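Thioredoxin family protein (Pseudomonas aeruginosa, PDB 1Z6N) is of unknown function but belongs to the thioredoxin family, binds magnesium in the crystal and carries a CxxC pattern that would suit a thiol-disulfide role, not demonstrated. Local coordinates at residues A5-I10 against K93-D98; Q50-R55 against D157-I162; Q102-E107 against L113-D118. All blocks are in the same frame, centred on the assembly; numbering follows the deposited sequence.

Contact 1: residues A5-I10 against K93-D98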
loop_
_atom_site.group_PDB
_atom_site.type_symbol
_atom_site.label_atom_id
_atom_site.label_comp_id
_atom_site.label_asym_id
_atom_site.label_seq_id
_atom_site.Cartn_x
_atom_site.Cartn_y
_atom_site.Cartn_z
ATOM N N ALA A 5 -0.665 14.763 8.595
ATOM C CA ALA A 5 0.396 14.525 9.592
ATOM C C ALA A 5 -0.180 13.901 10.854
ATOM O O ALA A 5 0.384 12.948 11.381
ATOM C CB ALA A 5 1.142 15.824 9.906
ATOM N N GLU A 6 -1.324 14.417 11.304
ATOM C CA GLU A 6 -1.995 13.885 12.493
ATOM C C GLU A 6 -2.458 12.440 12.288
ATOM O O GLU A 6 -2.289 11.581 13.169
ATOM C CB GLU A 6 -3.174 14.784 12.900
ATOM C CG GLU A 6 -2.700 16.104 13.491
ATOM C CD GLU A 6 -3.805 17.101 13.754
ATOM O OE1 GLU A 6 -4.857 17.074 13.075
ATOM O OE2 GLU A 6 -3.604 17.954 14.652
ATOM N N LEU A 7 -3.032 12.162 11.119
ATOM C CA LEU A 7 -3.471 10.804 10.806
ATOM C C LEU A 7 -2.295 9.861 10.656
ATOM O O LEU A 7 -2.309 8.743 11.182
ATOM C CB LEU A 7 -4.280 10.786 9.505
ATOM C CG LEU A 7 -5.618 11.533 9.601
ATOM C CD1 LEU A 7 -6.250 11.679 8.224
ATOM C CD2 LEU A 7 -6.574 10.780 10.556
ATOM N N PHE A 8 -1.255 10.302 9.951
ATOM C CA PHE A 8 -0.051 9.460 9.837
ATOM C C PHE A 8 0.553 9.107 11.205
ATOM O O PHE A 8 0.968 7.958 11.466
ATOM C CB PHE A 8 0.992 10.139 8.932
ATOM C CG PHE A 8 2.117 9.227 8.529
ATOM C CD1 PHE A 8 2.004 8.419 7.399
ATOM C CD2 PHE A 8 3.286 9.167 9.283
ATOM C CE1 PHE A 8 3.025 7.551 7.028
ATOM C CE2 PHE A 8 4.317 8.308 8.901
ATOM C CZ PHE A 8 4.178 7.496 7.777
ATOM N N ASP A 9 0.553 10.097 12.090
ATOM C CA ASP A 9 1.126 9.933 13.428
ATOM C C ASP A 9 0.382 8.867 14.251
ATOM O O ASP A 9 1.003 8.183 15.078
ATOM C CB ASP A 9 1.126 11.270 14.148
ATOM C CG ASP A 9 1.795 11.196 15.482
ATOM O OD1 ASP A 9 3.033 10.991 15.510
ATOM O OD2 ASP A 9 1.080 11.332 16.506
ATOM N N ILE A 10 -0.930 8.712 14.044
ATOM C CA ILE A 10 -1.681 7.707 14.812
ATOM C C ILE A 10 -1.837 6.364 14.079
ATOM O O ILE A 10 -2.297 5.374 14.657
ATOM C CB ILE A 10 -3.068 8.207 15.310
ATOM C CG1 ILE A 10 -3.996 8.546 14.128
ATOM C CG2 ILE A 10 -2.894 9.375 16.300
ATOM C CD1 ILE A 10 -5.467 8.490 14.499
ATOM N N LYS A 93 -10.351 1.393 8.234
ATOM C CA LYS A 93 -11.338 1.768 7.241
ATOM C C LYS A 93 -12.316 2.785 7.809
ATOM O O LYS A 93 -12.653 3.779 7.144
ATOM C CB LYS A 93 -12.080 0.508 6.790
ATOM C CG LYS A 93 -13.147 0.793 5.745
ATOM C CD LYS A 93 -13.793 -0.506 5.255
ATOM C CE LYS A 93 -15.110 -0.198 4.507
ATOM N NZ LYS A 93 -15.867 -1.427 4.152
ATOM N N GLY A 94 -12.763 2.551 9.043
ATOM C CA GLY A 94 -13.737 3.457 9.669
ATOM C C GLY A 94 -13.186 4.866 9.793
ATOM O O GLY A 94 -13.907 5.853 9.561
ATOM N N ARG A 95 -11.902 4.984 10.143
ATOM C CA ARG A 95 -11.341 6.315 10.268
ATOM C C ARG A 95 -11.274 7.014 8.901
ATOM O O ARG A 95 -11.508 8.242 8.807
ATOM C CB ARG A 95 -9.970 6.289 10.916
ATOM C CG ARG A 95 -9.507 7.729 11.222
ATOM C CD ARG A 95 -8.293 7.766 12.103
ATOM N NE ARG A 95 -8.533 7.364 13.485
ATOM C CZ ARG A 95 -8.997 8.153 14.463
ATOM N NH1 ARG A 95 -9.342 9.407 14.209
ATOM N NH2 ARG A 95 -9.065 7.668 15.707
ATOM N N ALA A 96 -10.929 6.267 7.850
ATOM C CA ALA A 96 -10.932 6.858 6.514
ATOM C C ALA A 96 -12.358 7.278 6.132
ATOM O O ALA A 96 -12.559 8.326 5.494
ATOM C CB ALA A 96 -10.389 5.885 5.511
ATOM N N GLU A 97 -13.360 6.488 6.528
ATOM C CA GLU A 97 -14.753 6.879 6.240
ATOM C C GLU A 97 -15.101 8.178 6.948
ATOM O O GLU A 97 -15.756 9.062 6.368
ATOM C CB GLU A 97 -15.731 5.778 6.655
ATOM C CG GLU A 97 -15.635 4.560 5.765
ATOM C CD GLU A 97 -16.384 3.347 6.300
ATOM O OE1 GLU A 97 -16.663 3.287 7.517
ATOM O OE2 GLU A 97 -16.686 2.450 5.491
ATOM N N ASP A 98 -14.660 8.295 8.199
ATOM C CA ASP A 98 -15.002 9.470 8.995
ATOM C C ASP A 98 -14.237 10.712 8.572
ATOM O O ASP A 98 -14.820 11.810 8.578
ATOM C CB ASP A 98 -14.774 9.187 10.482
ATOM C CG ASP A 98 -15.157 10.363 11.361
ATOM O OD1 ASP A 98 -16.360 10.651 11.438
ATOM O OD2 ASP A 98 -14.244 10.958 11.968
#

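Contact 2: residues Q50-R55 against D157-I162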
loop_
_atom_site.group_PDB
_atom_site.type_symbol
_atom_site.label_atom_id
_atom_site.label_comp_id
_atom_site.label_asym_id
_atom_site.label_seq_id
_atom_site.Cartn_x
_atom_site.Cartn_y
_atom_site.Cartn_z
ATOM N N GLN A 50 15.623 2.089 -5.946
ATOM C CA GLN A 50 16.921 2.593 -5.509
ATOM C C GLN A 50 17.053 4.112 -5.720
ATOM O O GLN A 50 17.742 4.789 -4.954
ATOM C CB GLN A 50 18.025 1.843 -6.268
ATOM C CG GLN A 50 19.387 1.820 -5.595
ATOM C CD GLN A 50 20.362 0.879 -6.298
ATOM O OE1 GLN A 50 20.086 -0.314 -6.460
ATOM N NE2 GLN A 50 21.512 1.412 -6.709
ATOM N N ARG A 51 16.372 4.638 -6.741
ATOM C CA ARG A 51 16.437 6.067 -7.093
ATOM C C ARG A 51 15.687 7.011 -6.136
ATOM O O ARG A 51 15.727 8.231 -6.314
ATOM C CB ARG A 51 15.926 6.306 -8.524
ATOM C CG ARG A 51 16.755 5.686 -9.635
ATOM C CD ARG A 51 16.348 6.264 -10.989
ATOM N NE ARG A 51 16.132 5.218 -11.991
ATOM C CZ ARG A 51 14.936 4.843 -12.450
ATOM N NH1 ARG A 51 14.850 3.876 -13.358
ATOM N NH2 ARG A 51 13.826 5.437 -12.017
ATOM N N ILE A 52 14.998 6.463 -5.138
ATOM C CA ILE A 52 14.238 7.294 -4.200
ATOM C C ILE A 52 15.182 7.900 -3.162
ATOM O O ILE A 52 15.656 7.204 -2.262
ATOM C CB ILE A 52 13.086 6.493 -3.510
ATOM C CG1 ILE A 52 12.216 5.740 -4.536
ATOM C CG2 ILE A 52 12.238 7.397 -2.595
ATOM C CD1 ILE A 52 11.523 6.593 -5.600
ATOM N N GLU A 53 15.452 9.197 -3.294
ATOM C CA GLU A 53 16.403 9.889 -2.419
ATOM C C GLU A 53 15.733 10.739 -1.348
ATOM O O GLU A 53 16.358 11.055 -0.331
ATOM C CB GLU A 53 17.355 10.787 -3.224
ATOM C CG GLU A 53 17.496 10.449 -4.698
ATOM C CD GLU A 53 16.499 11.196 -5.579
ATOM O OE1 GLU A 53 16.934 11.828 -6.569
ATOM O OE2 GLU A 53 15.284 11.155 -5.286
ATOM N N ARG A 54 14.476 11.119 -1.590
ATOM C CA ARG A 54 13.702 11.937 -0.662
ATOM C C ARG A 54 12.768 11.032 0.140
ATOM O O ARG A 54 12.546 9.884 -0.239
ATOM C CB ARG A 54 12.883 12.987 -1.416
ATOM C CG ARG A 54 13.668 13.802 -2.434
ATOM C CD ARG A 54 13.227 15.252 -2.407
ATOM N NE ARG A 54 13.969 16.004 -1.395
ATOM C CZ ARG A 54 13.759 17.283 -1.084
ATOM N NH1 ARG A 54 12.806 17.983 -1.695
ATOM N NH2 ARG A 54 14.506 17.864 -0.149
ATOM N N ARG A 55 12.223 11.555 1.238
ATOM C CA ARG A 55 11.310 10.776 2.080
ATOM C C ARG A 55 9.860 10.890 1.611
ATOM O O ARG A 55 9.386 11.977 1.248
ATOM C CB ARG A 55 11.434 11.179 3.550
ATOM C CG ARG A 55 12.866 11.085 4.094
ATOM C CD ARG A 55 12.910 11.254 5.599
ATOM N NE ARG A 55 13.009 9.961 6.271
ATOM C CZ ARG A 55 14.142 9.428 6.728
ATOM N NH1 ARG A 55 15.297 10.077 6.605
ATOM N NH2 ARG A 55 14.117 8.237 7.318
ATOM N N ASP A 157 3.093 0.775 -9.140
ATOM C CA ASP A 157 2.078 1.831 -9.186
ATOM C C ASP A 157 2.446 2.977 -8.236
ATOM O O ASP A 157 2.319 4.160 -8.582
ATOM C CB ASP A 157 0.690 1.310 -8.803
ATOM C CG ASP A 157 0.027 0.470 -9.891
ATOM O OD1 ASP A 157 0.668 0.133 -10.927
ATOM O OD2 ASP A 157 -1.165 0.147 -9.675
ATOM N N VAL A 158 2.861 2.635 -7.014
ATOM C CA VAL A 158 3.222 3.668 -6.034
ATOM C C VAL A 158 4.477 4.413 -6.488
ATOM O O VAL A 158 4.543 5.642 -6.377
ATOM C CB VAL A 158 3.390 3.067 -4.625
ATOM C CG1 VAL A 158 4.080 4.047 -3.686
ATOM C CG2 VAL A 158 2.012 2.672 -4.086
ATOM N N LEU A 159 5.457 3.686 -7.027
ATOM C CA LEU A 159 6.659 4.349 -7.538
ATOM C C LEU A 159 6.331 5.320 -8.666
ATOM O O LEU A 159 6.938 6.392 -8.741
ATOM C CB LEU A 159 7.738 3.351 -7.992
ATOM C CG LEU A 159 8.397 2.539 -6.870
ATOM C CD1 LEU A 159 9.596 1.755 -7.374
ATOM C CD2 LEU A 159 8.778 3.387 -5.639
ATOM N N ALA A 160 5.379 4.967 -9.534
ATOM C CA ALA A 160 4.988 5.868 -10.636
ATOM C C ALA A 160 4.466 7.202 -10.107
ATOM O O ALA A 160 4.739 8.260 -10.681
ATOM C CB ALA A 160 3.946 5.223 -11.553
ATOM N N ILE A 161 3.712 7.153 -9.012
ATOM C CA ILE A 161 3.239 8.387 -8.382
ATOM C C ILE A 161 4.413 9.239 -7.917
ATOM O O ILE A 161 4.472 10.437 -8.234
ATOM C CB ILE A 161 2.281 8.104 -7.207
ATOM C CG1 ILE A 161 0.969 7.529 -7.733
ATOM C CG2 ILE A 161 2.037 9.381 -6.378
ATOM C CD1 ILE A 161 0.186 6.752 -6.686
ATOM N N ILE A 162 5.341 8.629 -7.181
ATOM C CA ILE A 162 6.549 9.318 -6.712
ATOM C C ILE A 162 7.368 9.885 -7.883
ATOM O O ILE A 162 7.814 11.036 -7.832
ATOM C CB ILE A 162 7.418 8.395 -5.830
ATOM C CG1 ILE A 162 6.661 8.011 -4.547
ATOM C CG2 ILE A 162 8.750 9.062 -5.493
ATOM C CD1 ILE A 162 7.303 6.885 -3.756
#

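Contact 3: residues Q102-E107 against L113-D118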
loop_
_atom_site.group_PDB
_atom_site.type_symbol
_atom_site.label_atom_id
_atom_site.label_comp_id
_atom_site.label_asym_id
_atom_site.label_seq_id
_atom_site.Cartn_x
_atom_site.Cartn_y
_atom_site.Cartn_z
ATOM N N GLN A 102 -14.844 12.510 2.359
ATOM C CA GLN A 102 -15.307 13.763 1.748
ATOM C C GLN A 102 -14.134 14.594 1.245
ATOM O O GLN A 102 -14.200 15.197 0.176
ATOM C CB GLN A 102 -16.191 14.543 2.711
ATOM C CG GLN A 102 -17.560 13.888 2.960
ATOM C CD GLN A 102 -18.597 14.218 1.886
ATOM O OE1 GLN A 102 -19.669 14.743 2.187
ATOM N NE2 GLN A 102 -18.286 13.894 0.631
ATOM N N ARG A 103 -13.056 14.604 2.018
ATOM C CA ARG A 103 -11.830 15.283 1.650
ATOM C C ARG A 103 -11.298 14.823 0.265
ATOM O O ARG A 103 -10.810 15.621 -0.544
ATOM C CB ARG A 103 -10.808 14.991 2.741
ATOM C CG ARG A 103 -9.545 15.713 2.560
ATOM C CD ARG A 103 -8.571 15.283 3.635
ATOM N NE ARG A 103 -7.505 16.267 3.646
ATOM C CZ ARG A 103 -6.765 16.585 4.703
ATOM N NH1 ARG A 103 -6.956 15.987 5.886
ATOM N NH2 ARG A 103 -5.822 17.510 4.558
ATOM N N LEU A 104 -11.438 13.533 0.001
ATOM C CA LEU A 104 -10.938 12.911 -1.216
ATOM C C LEU A 104 -12.011 12.767 -2.280
ATOM O O LEU A 104 -11.735 12.197 -3.338
ATOM C CB LEU A 104 -10.384 11.509 -0.894
ATOM C CG LEU A 104 -9.182 11.480 0.059
ATOM C CD1 LEU A 104 -8.888 10.049 0.517
ATOM C CD2 LEU A 104 -7.915 12.120 -0.552
ATOM N N ALA A 105 -13.225 13.254 -1.993
ATOM C CA ALA A 105 -14.364 13.128 -2.925
ATOM C C ALA A 105 -14.589 11.672 -3.362
ATOM O O ALA A 105 -14.782 11.380 -4.554
ATOM C CB ALA A 105 -14.182 14.047 -4.147
ATOM N N LEU A 106 -14.589 10.781 -2.374
ATOM C CA LEU A 106 -14.900 9.365 -2.614
ATOM C C LEU A 106 -16.339 9.054 -2.230
ATOM O O LEU A 106 -16.853 9.623 -1.285
ATOM C CB LEU A 106 -13.932 8.479 -1.824
ATOM C CG LEU A 106 -12.498 8.528 -2.345
ATOM C CD1 LEU A 106 -11.559 7.921 -1.318
ATOM C CD2 LEU A 106 -12.358 7.809 -3.689
ATOM N N GLU A 107 -16.985 8.160 -2.979
ATOM C CA GLU A 107 -18.348 7.721 -2.660
ATOM C C GLU A 107 -18.361 6.802 -1.430
ATOM O O GLU A 107 -19.314 6.805 -0.653
ATOM C CB GLU A 107 -18.979 6.981 -3.850
ATOM C CG GLU A 107 -19.285 7.841 -5.075
ATOM C CD GLU A 107 -20.128 7.098 -6.108
ATOM O OE1 GLU A 107 -19.933 7.327 -7.323
ATOM O OE2 GLU A 107 -20.989 6.281 -5.704
ATOM N N LEU A 113 -6.736 1.816 0.845
ATOM C CA LEU A 113 -6.601 3.134 0.262
ATOM C C LEU A 113 -5.221 3.638 0.668
ATOM O O LEU A 113 -4.941 3.760 1.862
ATOM C CB LEU A 113 -7.701 4.059 0.805
ATOM C CG LEU A 113 -7.570 5.553 0.485
ATOM C CD1 LEU A 113 -7.659 5.777 -1.025
ATOM C CD2 LEU A 113 -8.648 6.373 1.222
ATOM N N VAL A 114 -4.370 3.910 -0.320
ATOM C CA VAL A 114 -3.007 4.309 -0.058
ATOM C C VAL A 114 -2.795 5.722 -0.595
ATOM O O VAL A 114 -2.848 5.948 -1.804
ATOM C CB VAL A 114 -1.994 3.345 -0.717
ATOM C CG1 VAL A 114 -0.576 3.779 -0.420
ATOM C CG2 VAL A 114 -2.208 1.896 -0.220
ATOM N N LEU A 115 -2.550 6.658 0.315
ATOM C CA LEU A 115 -2.264 8.039 -0.072
ATOM C C LEU A 115 -0.759 8.253 -0.053
ATOM O O LEU A 115 -0.111 8.012 0.967
ATOM C CB LEU A 115 -2.969 9.002 0.888
ATOM C CG LEU A 115 -4.490 8.811 1.019
ATOM C CD1 LEU A 115 -5.022 9.866 1.991
ATOM C CD2 LEU A 115 -5.193 8.934 -0.331
ATOM N N VAL A 116 -0.201 8.675 -1.187
ATOM C CA VAL A 116 1.235 8.885 -1.312
ATOM C C VAL A 116 1.523 10.343 -1.021
ATOM O O VAL A 116 1.032 11.233 -1.734
ATOM C CB VAL A 116 1.737 8.508 -2.725
ATOM C CG1 VAL A 116 3.244 8.703 -2.830
ATOM C CG2 VAL A 116 1.339 7.069 -3.048
ATOM N N LEU A 117 2.288 10.583 0.037
ATOM C CA LEU A 117 2.573 11.937 0.513
ATOM C C LEU A 117 4.073 12.202 0.443
ATOM O O LEU A 117 4.879 11.284 0.624
ATOM C CB LEU A 117 2.092 12.114 1.954
ATOM C CG LEU A 117 0.623 11.845 2.283
ATOM C CD1 LEU A 117 0.464 11.578 3.766
ATOM C CD2 LEU A 117 -0.218 13.041 1.929
ATOM N N ASP A 118 4.449 13.450 0.177
ATOM C CA ASP A 118 5.859 13.815 0.218
ATOM C C ASP A 118 6.287 14.201 1.641
ATOM O O ASP A 118 5.506 14.049 2.588
ATOM C CB ASP A 118 6.180 14.898 -0.825
ATOM C CG ASP A 118 5.620 16.272 -0.470
ATOM O OD1 ASP A 118 5.102 16.463 0.648
ATOM O OD2 ASP A 118 5.725 17.172 -1.338
#

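Contact 1: residues A5-I10 against K93-D98
I10 and R95 meet at about a right angle, the methyl end of one lying over the flat end of the other, where two helices meet through their side chains in the alpha-beta-alpha sandwich of a thioredoxin-like fold. CD1 of I10 sits 3.4 Å above the plane of the R95 guanidinium, displaced toward its rim, so the methyl rests on one face of the group. The contact is van der Waals in kind, a methyl on a guanidinium face and a methyl against the arginine stem; no hydrogen bond crosses between 5-10 and 93-98, and the area buried is small. R95 first extends from its helix, with CG opposite the backbone N (chi1 -171°), then bends at chi3 (-71°), which turns the guanidinium under the isoleucine. Deeper in, L7 slants past the arginine stem, its CD2 3.8 Å from R95 CD, and so joins the exposed arginine to the buried side of helix 4-10. L7 also rests on L59 of strand 56-61 and on L100, while A96 reaches A61 of the same strand, so both helices lie on one face of the sheet. The same arginine CD that meets L7 is also 3.8 Å from I10 CD1.

Contact 2: residues Q50-R55 against D157-I162
I52 anchors the loop between helix 43-50 and strand 56-61 to helix 151-164, one of the outer helices of this thioredoxin-like alpha-beta-alpha sandwich. The contact itself is purely apolar and buried. A single methyl, CD1 of I52, reaches two residues of the helix that stand one turn apart. It lies 3.7 Å from I162 CG2, the closer partner, and a looser 4.2 Å from L159 CD2. The side chains of I52 and I162 cross at about a right angle, so the end of one meets a branch of the other. Chi1 of I162 (-64°) puts CG2 opposite its own backbone N, on the flank that meets the loop. In I52 two successive turns, chi1 -50° and chi2 -59°, fold the chain so that CD1 points into the helix.

Further apolar packing extends the contact: L159 leans on L45 and L49 of helix 43-50, and I162 on Y56 and V116 of the sheet, so the helix touches the loop, helix 43-50 and the strands.

Charged and polar groups stay at the margins. R51 forms a salt bridge through NE with E47 OE1, and its NH2 makes at most a weak, long ion pair with E163 OE2 of helix 151-164. At the start of 157-162, D157 OD2 accepts a hydrogen bond from the backbone N of Q132. Within the helix, I162 N donates to V158 O at 3.2 Å.

Contact 3: residues Q102-E107 against L113-D118
L104 and L113 are brought together by unlike torsions. In L104 chi1 of -63° sets CG opposite the carbonyl carbon and beside the backbone N, whereas L113 swings CG opposite its backbone N (chi1 170°). With these settings the two side chains reach toward each other tip to tip, and L104 CD1 comes 3.8 Å from L113 CD2. L104 also meets L115, two residues further along the strand: its CD1 is 4.0 Å from L115 CD2, and its CD2 touches the same methyl at 4.2 Å. One leucine of the loop thus spans two of the strand. L106 adds a lighter touch, also tip to tip, CD1 to L113 CD2 at 4.2 Å, so that L113 CD2 is shared by both loop leucines.

The backbone that presents them is a type I beta turn from Q102 to A105, with A105 N hydrogen-bonded to Q102 O at 3.1 Å. A105 then takes a left-handed conformation, and L104 and L106 to either side of it in sequence both direct their side chains at the strand. Strand 113-117 is an inner strand of the four-stranded mixed sheet in this thioredoxin-like fold: L113 and L115 pair through the backbone with A61 and L59 of strand 56-61, and V114 with F127 of strand 123-128. L113 and L115 project from one face of that sheet, and the loop covers them there.

Y4 of helix 4-10 packs against both L104 and L115, and the R103 side chain makes a cation-pi contact with its ring. The turn is further tied to the neighbouring strand by a hydrogen bond between L104 O and R126 NH2.

Overall arrangement
Contacts 1 and 3 lie on one face of the mixed sheet, their centres 11 Å apart, and follow each other in the chain: helix 93-99 leads through the loop of 102-107 into strand 113-117. Contact 2 covers the other face, its centre 23 Å from that of contact 1 and 18 Å from that of contact 3. Strand 113-117 joins the two layers, since V116 packs on V158 and I161 of contact 2 while L113 and L115 turn to contact 3. Along the chain contacts 1 and 2 interleave, and contact 3 falls wholly between 50-55 and 157-162. Helices 4-10 and 151-164, near the two ends of the chain, thus lie on opposite faces of the sheet.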